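Local structure of alpha-1,2-mannosidase (Bacteroides thetaiotaomicron, 2WW2) at residues A[162-167]-A[183-188]; A[283-288]-A[615-620]; A[696-701]-A[728-733]. The protein is a calcium-dependent glycoside hydrolase of family GH92 that cleaves alpha-mannosidic linkages with inversion of anomeric configuration in a human gut symbiont. All blocks are in the same frame, centred on the assembly; numbering follows the deposited sequence.

The three contacts follow one another along the chain, each closing before the next opens. Contact 1 pairs strands 164-169 and 182-188 in the N-terminal family 92 domain. Contact 2, its centre about 38 Å from that of contact 1, lies in the catalytic domain, where helix 281-294 meets the loop between helices 600-613 and 632-640. Contact 3, its centre about 31 Å from that of contact 2, ties the turn leading into strand 700-702 to the C-terminal tail. Contacts 1 and 3 lie on opposite sides of the chain's centre, their centres about 59 Å apart. No two touch, so each holds a separate part: a strand pair, sequence-distant catalytic-domain elements, and the tail.

Contact 1 (A[162-167]-A[183-188]); sequences KRLVKG and YFMMEF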
loop_
_atom_site.group_PDB
_atom_site.type_symbol
_atom_site.label_atom_id
_atom_site.label_comp_id
_atom_site.label_asym_id
_atom_site.label_seq_id
_atom_site.Cartn_x
_atom_site.Cartn_y
_atom_site.Cartn_z
ATOM N N LYS A 162 27.058 -49.393 33.608
ATOM C CA LYS A 162 25.611 -49.452 33.813
ATOM C C LYS A 162 24.830 -48.937 32.592
ATOM O O LYS A 162 23.596 -48.926 32.587
ATOM C CB LYS A 162 25.201 -48.640 35.042
ATOM C CG LYS A 162 25.859 -49.069 36.341
ATOM C CD LYS A 162 24.969 -48.715 37.515
ATOM C CE LYS A 162 25.743 -48.785 38.818
ATOM N NZ LYS A 162 26.617 -47.584 38.907
ATOM N N ARG A 163 25.548 -48.500 31.563
ATOM C CA ARG A 163 24.895 -47.967 30.363
ATOM C C ARG A 163 24.033 -46.751 30.698
ATOM O O ARG A 163 23.012 -46.523 30.047
ATOM C CB ARG A 163 24.037 -49.043 29.695
ATOM C CG ARG A 163 24.844 -50.256 29.187
ATOM C CD ARG A 163 23.905 -51.356 28.704
ATOM N NE ARG A 163 23.299 -52.043 29.837
ATOM C CZ ARG A 163 21.990 -52.117 30.088
ATOM N NH1 ARG A 163 21.096 -51.562 29.265
ATOM N NH2 ARG A 163 21.575 -52.788 31.164
ATOM N N LEU A 164 24.450 -45.979 31.710
ATOM C CA LEU A 164 23.687 -44.823 32.159
ATOM C C LEU A 164 24.430 -43.524 31.915
ATOM O O LEU A 164 25.661 -43.480 32.015
ATOM C CB LEU A 164 23.394 -44.904 33.671
ATOM C CG LEU A 164 22.455 -45.996 34.181
ATOM C CD1 LEU A 164 22.304 -45.921 35.723
ATOM C CD2 LEU A 164 21.097 -45.902 33.478
ATOM N N VAL A 165 23.684 -42.461 31.624
ATOM C CA VAL A 165 24.247 -41.109 31.651
ATOM C C VAL A 165 23.329 -40.234 32.485
ATOM O O VAL A 165 22.118 -40.290 32.328
ATOM C CB VAL A 165 24.401 -40.497 30.237
ATOM C CG1 VAL A 165 24.715 -38.999 30.331
ATOM C CG2 VAL A 165 25.507 -41.215 29.459
ATOM N N LYS A 166 23.892 -39.441 33.386
ATOM C CA LYS A 166 23.083 -38.513 34.166
ATOM C C LYS A 166 23.693 -37.128 34.029
ATOM O O LYS A 166 24.863 -37.005 33.673
ATOM C CB LYS A 166 23.062 -38.937 35.639
ATOM C CG LYS A 166 22.426 -40.320 35.846
ATOM C CD LYS A 166 22.402 -40.734 37.321
ATOM C CE LYS A 166 21.774 -42.117 37.460
ATOM N NZ LYS A 166 21.991 -42.674 38.821
ATOM N N GLY A 167 22.926 -36.079 34.319
ATOM C CA GLY A 167 23.503 -34.740 34.226
ATOM C C GLY A 167 22.578 -33.655 34.727
ATOM O O GLY A 167 21.447 -33.927 35.166
ATOM N N TYR A 183 17.399 -31.934 36.070
ATOM C CA TYR A 183 18.234 -33.108 36.346
ATOM C C TYR A 183 17.768 -34.214 35.426
ATOM O O TYR A 183 16.594 -34.587 35.456
ATOM C CB TYR A 183 18.057 -33.525 37.808
ATOM C CG TYR A 183 18.353 -32.400 38.774
ATOM C CD1 TYR A 183 19.662 -32.101 39.139
ATOM C CD2 TYR A 183 17.332 -31.602 39.283
ATOM C CE1 TYR A 183 19.950 -31.050 40.028
ATOM C CE2 TYR A 183 17.610 -30.548 40.175
ATOM C CZ TYR A 183 18.916 -30.286 40.531
ATOM O OH TYR A 183 19.200 -29.251 41.383
ATOM N N PHE A 184 18.663 -34.731 34.590
ATOM C CA PHE A 184 18.240 -35.720 33.604
ATOM C C PHE A 184 18.986 -37.047 33.756
ATOM O O PHE A 184 20.053 -37.117 34.378
ATOM C CB PHE A 184 18.366 -35.167 32.178
ATOM C CG PHE A 184 19.782 -34.812 31.775
ATOM C CD1 PHE A 184 20.652 -35.792 31.291
ATOM C CD2 PHE A 184 20.233 -33.503 31.849
ATOM C CE1 PHE A 184 21.956 -35.461 30.905
ATOM C CE2 PHE A 184 21.539 -33.156 31.474
ATOM C CZ PHE A 184 22.403 -34.131 30.999
ATOM N N MET A 185 18.394 -38.113 33.218
ATOM C CA MET A 185 19.074 -39.402 33.180
ATOM C C MET A 185 18.618 -40.162 31.963
ATOM O O MET A 185 17.493 -39.974 31.469
ATOM C CB MET A 185 18.847 -40.244 34.450
ATOM C CG MET A 185 17.461 -40.830 34.621
ATOM S SD MET A 185 17.387 -42.191 35.837
ATOM C CE MET A 185 18.078 -43.573 34.948
ATOM N N MET A 186 19.500 -41.023 31.480
ATOM C CA MET A 186 19.165 -41.836 30.328
ATOM C C MET A 186 19.865 -43.183 30.386
ATOM O O MET A 186 20.890 -43.352 31.054
ATOM C CB MET A 186 19.508 -41.100 29.038
ATOM C CG MET A 186 20.966 -40.879 28.824
ATOM S SD MET A 186 21.266 -39.846 27.376
ATOM C CE MET A 186 20.937 -38.241 28.090
ATOM N N GLU A 187 19.292 -44.147 29.692
ATOM C CA GLU A 187 19.821 -45.486 29.723
ATOM C C GLU A 187 19.896 -45.969 28.291
ATOM O O GLU A 187 19.026 -45.627 27.497
ATOM C CB GLU A 187 18.875 -46.370 30.529
ATOM C CG GLU A 187 19.319 -47.824 30.611
ATOM C CD GLU A 187 18.244 -48.714 31.195
ATOM O OE1 GLU A 187 17.099 -48.694 30.700
ATOM O OE2 GLU A 187 18.542 -49.429 32.155
ATOM N N PHE A 188 20.947 -46.726 27.960
ATOM C CA PHE A 188 21.135 -47.257 26.612
ATOM C C PHE A 188 20.981 -48.776 26.663
ATOM O O PHE A 188 21.392 -49.430 27.639
ATOM C CB PHE A 188 22.516 -46.858 26.061
ATOM C CG PHE A 188 22.709 -45.358 25.950
ATOM C CD1 PHE A 188 22.468 -44.701 24.753
ATOM C CD2 PHE A 188 23.077 -44.605 27.051
ATOM C CE1 PHE A 188 22.619 -43.317 24.648
ATOM C CE2 PHE A 188 23.230 -43.218 26.956
ATOM C CZ PHE A 188 23.007 -42.577 25.754
HETATM O O HOH W 1 20.993 -49.565 33.597
#
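Val-165 and Met-186 form an antiparallel hydrogen-bonded pair, Val-165 N giving to Met-186 O and Met-186 N to Val-165 O, the latter at 2.8 Å. Gly-167 and Phe-184 make the next such pair. On their face Phe-184 lays its ring over the glycine, Gly-167 CA standing 3.7 Å from the ring centroid in a CH-pi contact; any side chain there would run into that ring. The branched Val-165 suits its buried place: CB meets Met-186 CG at 3.7 Å, and CG2 comes to the edge of the Phe-188 ring. On the other face Leu-164 CD2 rests on Glu-187 CB at 3.7 Å.

Arg-163 wraps round one carbonyl. Its CB lies 3.4 Å from Phe-188 O and CG passes farther off; CD comes as close again (3.3 Å), and the bend at chi3 (-75°) beyond it turns the guanidinium back, NE and CZ passing the oxygen farther off than CD, so that NH1 donates to it at 2.7 Å. Phe-188 N in turn bonds Arg-163 O. A G1 beta bulge, with Arg-163 and Leu-164 set against Glu-159, opens the strand. Glu-187 is salt-bridged to Arg-232, while a water links its OE2 to Lys-162 O. Strand 182-188 also pairs with strand 229-236. The guanidinium thus extends the backbone ladder by one side-chain bond, and its charge, near the Glu-187 carboxylate, probably adds electrostatic attraction.

Contact 2 (A[283-288]-A[615-620]); sequences QLRTFY and YNSGSK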
loop_
_atom_site.group_PDB
_atom_site.type_symbol
_atom_site.label_atom_id
_atom_site.label_comp_id
_atom_site.label_asym_id
_atom_site.label_seq_id
_atom_site.Cartn_x
_atom_site.Cartn_y
_atom_site.Cartn_z
ATOM N N GLN A 283 -9.826 -29.925 5.843
ATOM C CA GLN A 283 -10.486 -29.309 6.994
ATOM C C GLN A 283 -10.236 -30.074 8.299
ATOM O O GLN A 283 -9.997 -29.480 9.347
ATOM C CB GLN A 283 -11.998 -29.185 6.722
ATOM C CG GLN A 283 -12.337 -28.131 5.630
ATOM C CD GLN A 283 -13.818 -28.107 5.264
ATOM O OE1 GLN A 283 -14.480 -29.150 5.210
ATOM N NE2 GLN A 283 -14.345 -26.912 4.993
ATOM N N LEU A 284 -10.341 -31.401 8.250
ATOM C CA LEU A 284 -10.085 -32.221 9.429
ATOM C C LEU A 284 -8.614 -32.045 9.882
ATOM O O LEU A 284 -8.319 -31.942 11.071
ATOM C CB LEU A 284 -10.381 -33.705 9.105
ATOM C CG LEU A 284 -11.877 -34.006 8.853
ATOM C CD1 LEU A 284 -12.121 -35.362 8.190
ATOM C CD2 LEU A 284 -12.622 -33.952 10.181
ATOM N N ARG A 285 -7.690 -32.040 8.932
ATOM C CA ARG A 285 -6.279 -31.790 9.294
ATOM C C ARG A 285 -6.082 -30.421 9.930
ATOM O O ARG A 285 -5.350 -30.281 10.917
ATOM C CB ARG A 285 -5.373 -31.965 8.073
ATOM C CG ARG A 285 -5.327 -33.437 7.630
ATOM C CD ARG A 285 -4.311 -33.658 6.551
ATOM N NE ARG A 285 -4.533 -32.794 5.411
ATOM C CZ ARG A 285 -4.892 -33.226 4.204
ATOM N NH1 ARG A 285 -5.074 -34.529 3.989
ATOM N NH2 ARG A 285 -5.073 -32.345 3.216
ATOM N N THR A 286 -6.738 -29.415 9.384
ATOM C CA THR A 286 -6.559 -28.060 9.924
ATOM C C THR A 286 -7.095 -28.018 11.340
ATOM O O THR A 286 -6.417 -27.572 12.259
ATOM C CB THR A 286 -7.259 -27.016 9.036
ATOM O OG1 THR A 286 -6.774 -27.150 7.692
ATOM C CG2 THR A 286 -6.941 -25.587 9.529
ATOM N N PHE A 287 -8.314 -28.519 11.511
ATOM C CA PHE A 287 -8.984 -28.522 12.812
ATOM C C PHE A 287 -8.191 -29.269 13.895
ATOM O O PHE A 287 -7.958 -28.738 14.983
ATOM C CB PHE A 287 -10.378 -29.153 12.665
ATOM C CG PHE A 287 -11.192 -29.145 13.935
ATOM C CD1 PHE A 287 -11.797 -27.963 14.387
ATOM C CD2 PHE A 287 -11.360 -30.308 14.676
ATOM C CE1 PHE A 287 -12.548 -27.958 15.553
ATOM C CE2 PHE A 287 -12.111 -30.314 15.841
ATOM C CZ PHE A 287 -12.706 -29.136 16.288
ATOM N N TYR A 288 -7.801 -30.513 13.616
ATOM C CA TYR A 288 -7.110 -31.292 14.640
ATOM C C TYR A 288 -5.681 -30.833 14.870
ATOM O O TYR A 288 -5.180 -30.944 15.971
ATOM C CB TYR A 288 -7.221 -32.808 14.352
ATOM C CG TYR A 288 -8.629 -33.252 14.690
ATOM C CD1 TYR A 288 -9.063 -33.243 16.018
ATOM C CD2 TYR A 288 -9.542 -33.602 13.692
ATOM C CE1 TYR A 288 -10.363 -33.603 16.361
ATOM C CE2 TYR A 288 -10.850 -33.954 14.023
ATOM C CZ TYR A 288 -11.246 -33.953 15.367
ATOM O OH TYR A 288 -12.538 -34.297 15.724
ATOM N N TYR A 615 -6.409 -20.256 6.200
ATOM C CA TYR A 615 -5.905 -21.466 6.857
ATOM C C TYR A 615 -5.691 -22.604 5.877
ATOM O O TYR A 615 -6.455 -22.786 4.910
ATOM C CB TYR A 615 -6.886 -21.969 7.933
ATOM C CG TYR A 615 -6.959 -21.108 9.157
ATOM C CD1 TYR A 615 -6.099 -21.315 10.221
ATOM C CD2 TYR A 615 -7.870 -20.054 9.233
ATOM C CE1 TYR A 615 -6.158 -20.514 11.342
ATOM C CE2 TYR A 615 -7.928 -19.250 10.336
ATOM C CZ TYR A 615 -7.078 -19.471 11.387
ATOM O OH TYR A 615 -7.153 -18.656 12.505
ATOM N N ASN A 616 -4.640 -23.368 6.126
ATOM C CA ASN A 616 -4.546 -24.712 5.577
ATOM C C ASN A 616 -3.692 -25.566 6.517
ATOM O O ASN A 616 -3.172 -25.065 7.517
ATOM C CB ASN A 616 -4.019 -24.709 4.135
ATOM C CG ASN A 616 -2.611 -24.203 4.037
ATOM O OD1 ASN A 616 -1.669 -24.848 4.505
ATOM N ND2 ASN A 616 -2.447 -23.043 3.404
ATOM N N SER A 617 -3.566 -26.853 6.223
ATOM C CA SER A 617 -2.914 -27.740 7.164
ATOM C C SER A 617 -1.427 -27.940 6.876
ATOM O O SER A 617 -0.771 -28.724 7.570
ATOM C CB SER A 617 -3.615 -29.109 7.160
ATOM O OG SER A 617 -3.306 -29.796 5.950
ATOM N N GLY A 618 -0.903 -27.252 5.859
ATOM C CA GLY A 618 0.492 -27.434 5.437
ATOM C C GLY A 618 1.462 -26.487 6.135
ATOM O O GLY A 618 1.092 -25.799 7.116
ATOM N N SER A 619 2.700 -26.431 5.632
ATOM C CA SER A 619 3.760 -25.691 6.322
ATOM C C SER A 619 3.507 -24.192 6.359
ATOM O O SER A 619 4.008 -23.510 7.243
ATOM C CB SER A 619 5.129 -25.977 5.697
ATOM O OG SER A 619 5.163 -25.566 4.357
ATOM N N LYS A 620 2.722 -23.673 5.417
ATOM C CA LYS A 620 2.339 -22.251 5.482
ATOM C C LYS A 620 0.893 -22.042 5.902
ATOM O O LYS A 620 0.240 -21.095 5.440
ATOM C CB LYS A 620 2.601 -21.569 4.137
ATOM C CG LYS A 620 4.057 -21.718 3.707
ATOM C CD LYS A 620 4.312 -21.176 2.309
ATOM C CE LYS A 620 5.696 -21.610 1.847
ATOM N NZ LYS A 620 6.030 -21.009 0.531
#
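With chi1 at -68° and a bend at chi3 (-56°), Arg-285 folds its chain so that NE faces Ser-617, whose OG stands between its own backbone N and carbonyl carbon (chi1 72°) and turns to meet it. Arg-285 NE donates to Ser-617 OG over a long 3.3 Å, the oxygen lying at the edge of the guanidinium, close to its plane. The two CB atoms of Arg-285 and Ser-617 also touch, at 3.5 Å, a closeness that the small serine allows. Glu-282, one turn earlier on the helix, joins both sides: its carboxylate holds Arg-285 NH2 in a salt bridge and also accepts from Ser-617 N. This joins helix 281-294 of the GH92 catalytic domain to the loop before helix 632-640, and Asn-616 shapes that loop through an Asx turn, its OD1 taking Gly-618 N at 2.9 Å. Thr-286 turns its OG1 back to Glu-282 O within its own helix, leaving CG2 to meet Tyr-615 CB at 4.0 Å, the two side chains crossing at about a right angle. Tyr-615 reaches onward to hydrogen-bond Thr-631 and His-582 through its hydroxyl, and its side chain touches Asp-627, a ligand of a bound sodium ion.

Contact 3 (A[696-701]-A[728-733]); sequences FTRNYL and PADFPY
Two direct hydrogen bonds join Asp-730 to the turn at 697-699. Thr-697 OG1 donates to Asp-730 OD1 at 2.9 Å from above the carboxylate plane, and Asn-699 N gives a nearly straight bond (168°) to Asp-730 O, also 2.9 Å. An acid suits this spot: OD1 takes the threonine hydroxyl while OD2 accepts from Gln-727 N, a second hold on the carboxylate. An alanine here would remove both carboxylate oxygens and would probably leave the Thr-697 hydroxyl and Gln-727 N without these partners.

Water adds a third link: one molecule accepts from Tyr-700 OH at 2.9 Å and donates to Ala-729 O and Phe-731 O.

Tyr-700 and Pro-732 make the apolar contact, their side chains running alongside in opposite senses. Pro-732 CA sits over a face of the tyrosine ring, 4.1 Å from its centroid, a CH-pi contact, and Tyr-700 CD2 meets Pro-732 CG at 3.8 Å. Tyr-700 CG stands between its backbone N and carbonyl carbon (chi1 65°), setting a ring face against the proline.

Tyr-700 begins strand 700-702, an outer strand of a three-stranded antiparallel sheet; Glu-651, on the adjoining strand 651-654, touches Tyr-700 and Pro-732, and so the 728-733 loop packs against both strands.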
loop_
_atom_site.group_PDB
_atom_site.type_symbol
_atom_site.label_atom_id
_atom_site.label_comp_id
_atom_site.label_asym_id
_atom_site.label_seq_id
_atom_site.Cartn_x
_atom_site.Cartn_y
_atom_site.Cartn_z
ATOM N N PHE A 696 -34.933 -21.214 17.927
ATOM C CA PHE A 696 -33.860 -20.555 18.665
ATOM C C PHE A 696 -33.337 -19.435 17.792
ATOM O O PHE A 696 -32.936 -19.678 16.666
ATOM C CB PHE A 696 -32.759 -21.581 18.956
ATOM C CG PHE A 696 -31.500 -20.997 19.534
ATOM C CD1 PHE A 696 -31.395 -20.737 20.900
ATOM C CD2 PHE A 696 -30.403 -20.753 18.715
ATOM C CE1 PHE A 696 -30.224 -20.231 21.439
ATOM C CE2 PHE A 696 -29.217 -20.240 19.240
ATOM C CZ PHE A 696 -29.125 -19.982 20.608
ATOM N N THR A 697 -33.400 -18.204 18.289
ATOM C CA THR A 697 -32.982 -17.044 17.502
ATOM C C THR A 697 -31.901 -16.198 18.196
ATOM O O THR A 697 -31.468 -15.182 17.647
ATOM C CB THR A 697 -34.171 -16.122 17.160
ATOM O OG1 THR A 697 -34.698 -15.565 18.366
ATOM C CG2 THR A 697 -35.291 -16.901 16.433
ATOM N N ARG A 698 -31.459 -16.607 19.383
ATOM C CA ARG A 698 -30.379 -15.876 20.062
ATOM C C ARG A 698 -29.060 -16.042 19.313
ATOM O O ARG A 698 -28.822 -17.086 18.711
ATOM C CB ARG A 698 -30.213 -16.345 21.508
ATOM C CG ARG A 698 -31.411 -15.994 22.370
ATOM C CD ARG A 698 -31.180 -16.368 23.839
ATOM N NE ARG A 698 -31.017 -17.803 24.074
ATOM C CZ ARG A 698 -32.014 -18.658 24.310
ATOM N NH1 ARG A 698 -33.287 -18.244 24.309
ATOM N NH2 ARG A 698 -31.744 -19.941 24.539
ATOM N N ASN A 699 -28.212 -15.015 19.354
ATOM C CA ASN A 699 -26.914 -15.068 18.662
ATOM C C ASN A 699 -25.794 -15.554 19.570
ATOM O O ASN A 699 -24.616 -15.304 19.299
ATOM C CB ASN A 699 -26.539 -13.701 18.081
ATOM C CG ASN A 699 -27.508 -13.239 17.000
ATOM O OD1 ASN A 699 -28.009 -14.045 16.218
ATOM N ND2 ASN A 699 -27.763 -11.936 16.949
ATOM N N TYR A 700 -26.162 -16.264 20.633
ATOM C CA TYR A 700 -25.188 -16.813 21.575
ATOM C C TYR A 700 -25.761 -18.016 22.320
ATOM O O TYR A 700 -26.988 -18.171 22.430
ATOM C CB TYR A 700 -24.755 -15.743 22.586
ATOM C CG TYR A 700 -25.869 -15.282 23.494
ATOM C CD1 TYR A 700 -25.973 -15.760 24.798
ATOM C CD2 TYR A 700 -26.829 -14.369 23.046
ATOM C CE1 TYR A 700 -27.012 -15.340 25.639
ATOM C CE2 TYR A 700 -27.861 -13.953 23.873
ATOM C CZ TYR A 700 -27.941 -14.438 25.170
ATOM O OH TYR A 700 -28.955 -14.022 25.990
ATOM N N LEU A 701 -24.863 -18.863 22.814
ATOM C CA LEU A 701 -25.192 -19.984 23.690
ATOM C C LEU A 701 -24.571 -19.710 25.053
ATOM O O LEU A 701 -23.472 -19.160 25.124
ATOM C CB LEU A 701 -24.571 -21.270 23.141
ATOM C CG LEU A 701 -25.186 -21.930 21.907
ATOM C CD1 LEU A 701 -24.282 -23.060 21.410
ATOM C CD2 LEU A 701 -26.575 -22.460 22.219
ATOM N N PRO A 728 -33.252 -7.042 20.066
ATOM C CA PRO A 728 -32.423 -6.837 21.259
ATOM C C PRO A 728 -32.342 -8.065 22.161
ATOM O O PRO A 728 -31.312 -8.293 22.788
ATOM C CB PRO A 728 -33.115 -5.664 21.976
ATOM C CG PRO A 728 -33.786 -4.907 20.850
ATOM C CD PRO A 728 -34.272 -5.990 19.907
ATOM N N ALA A 729 -33.400 -8.866 22.219
ATOM C CA ALA A 729 -33.356 -10.082 23.022
ATOM C C ALA A 729 -32.368 -11.100 22.471
ATOM O O ALA A 729 -31.984 -12.025 23.176
ATOM C CB ALA A 729 -34.732 -10.713 23.126
ATOM N N ASP A 730 -31.975 -10.949 21.207
ATOM C CA ASP A 730 -31.085 -11.922 20.585
ATOM C C ASP A 730 -29.599 -11.618 20.820
ATOM O O ASP A 730 -28.747 -12.463 20.537
ATOM C CB ASP A 730 -31.342 -12.006 19.073
ATOM C CG ASP A 730 -32.775 -12.389 18.746
ATOM O OD1 ASP A 730 -33.361 -13.207 19.488
ATOM O OD2 ASP A 730 -33.306 -11.870 17.740
ATOM N N PHE A 731 -29.287 -10.422 21.317
ATOM C CA PHE A 731 -27.891 -9.975 21.428
ATOM C C PHE A 731 -27.211 -10.472 22.708
ATOM O O PHE A 731 -27.843 -10.541 23.768
ATOM C CB PHE A 731 -27.769 -8.439 21.349
ATOM C CG PHE A 731 -28.471 -7.816 20.165
ATOM C CD1 PHE A 731 -28.683 -8.534 18.994
ATOM C CD2 PHE A 731 -28.902 -6.497 20.223
ATOM C CE1 PHE A 731 -29.335 -7.956 17.920
ATOM C CE2 PHE A 731 -29.539 -5.909 19.154
ATOM C CZ PHE A 731 -29.756 -6.633 18.000
ATOM N N PRO A 732 -25.910 -10.782 22.631
ATOM C CA PRO A 732 -25.190 -11.193 23.836
ATOM C C PRO A 732 -24.893 -10.012 24.762
ATOM O O PRO A 732 -25.356 -8.879 24.517
ATOM C CB PRO A 732 -23.890 -11.819 23.289
ATOM C CG PRO A 732 -24.123 -11.971 21.799
ATOM C CD PRO A 732 -25.067 -10.878 21.432
ATOM N N TYR A 733 -24.145 -10.279 25.833
ATOM C CA TYR A 733 -23.934 -9.311 26.903
ATOM C C TYR A 733 -23.171 -8.043 26.497
ATOM O O TYR A 733 -22.229 -8.093 25.718
ATOM C CB TYR A 733 -23.176 -9.995 28.049
ATOM C CG TYR A 733 -22.732 -9.074 29.173
ATOM C CD1 TYR A 733 -23.580 -8.791 30.238
ATOM C CD2 TYR A 733 -21.452 -8.524 29.186
ATOM C CE1 TYR A 733 -23.187 -7.982 31.267
ATOM C CE2 TYR A 733 -21.049 -7.698 30.210
ATOM C CZ TYR A 733 -21.923 -7.443 31.255
ATOM O OH TYR A 733 -21.546 -6.649 32.283
HETATM O O HOH W 2 -30.195 -11.630 25.002
#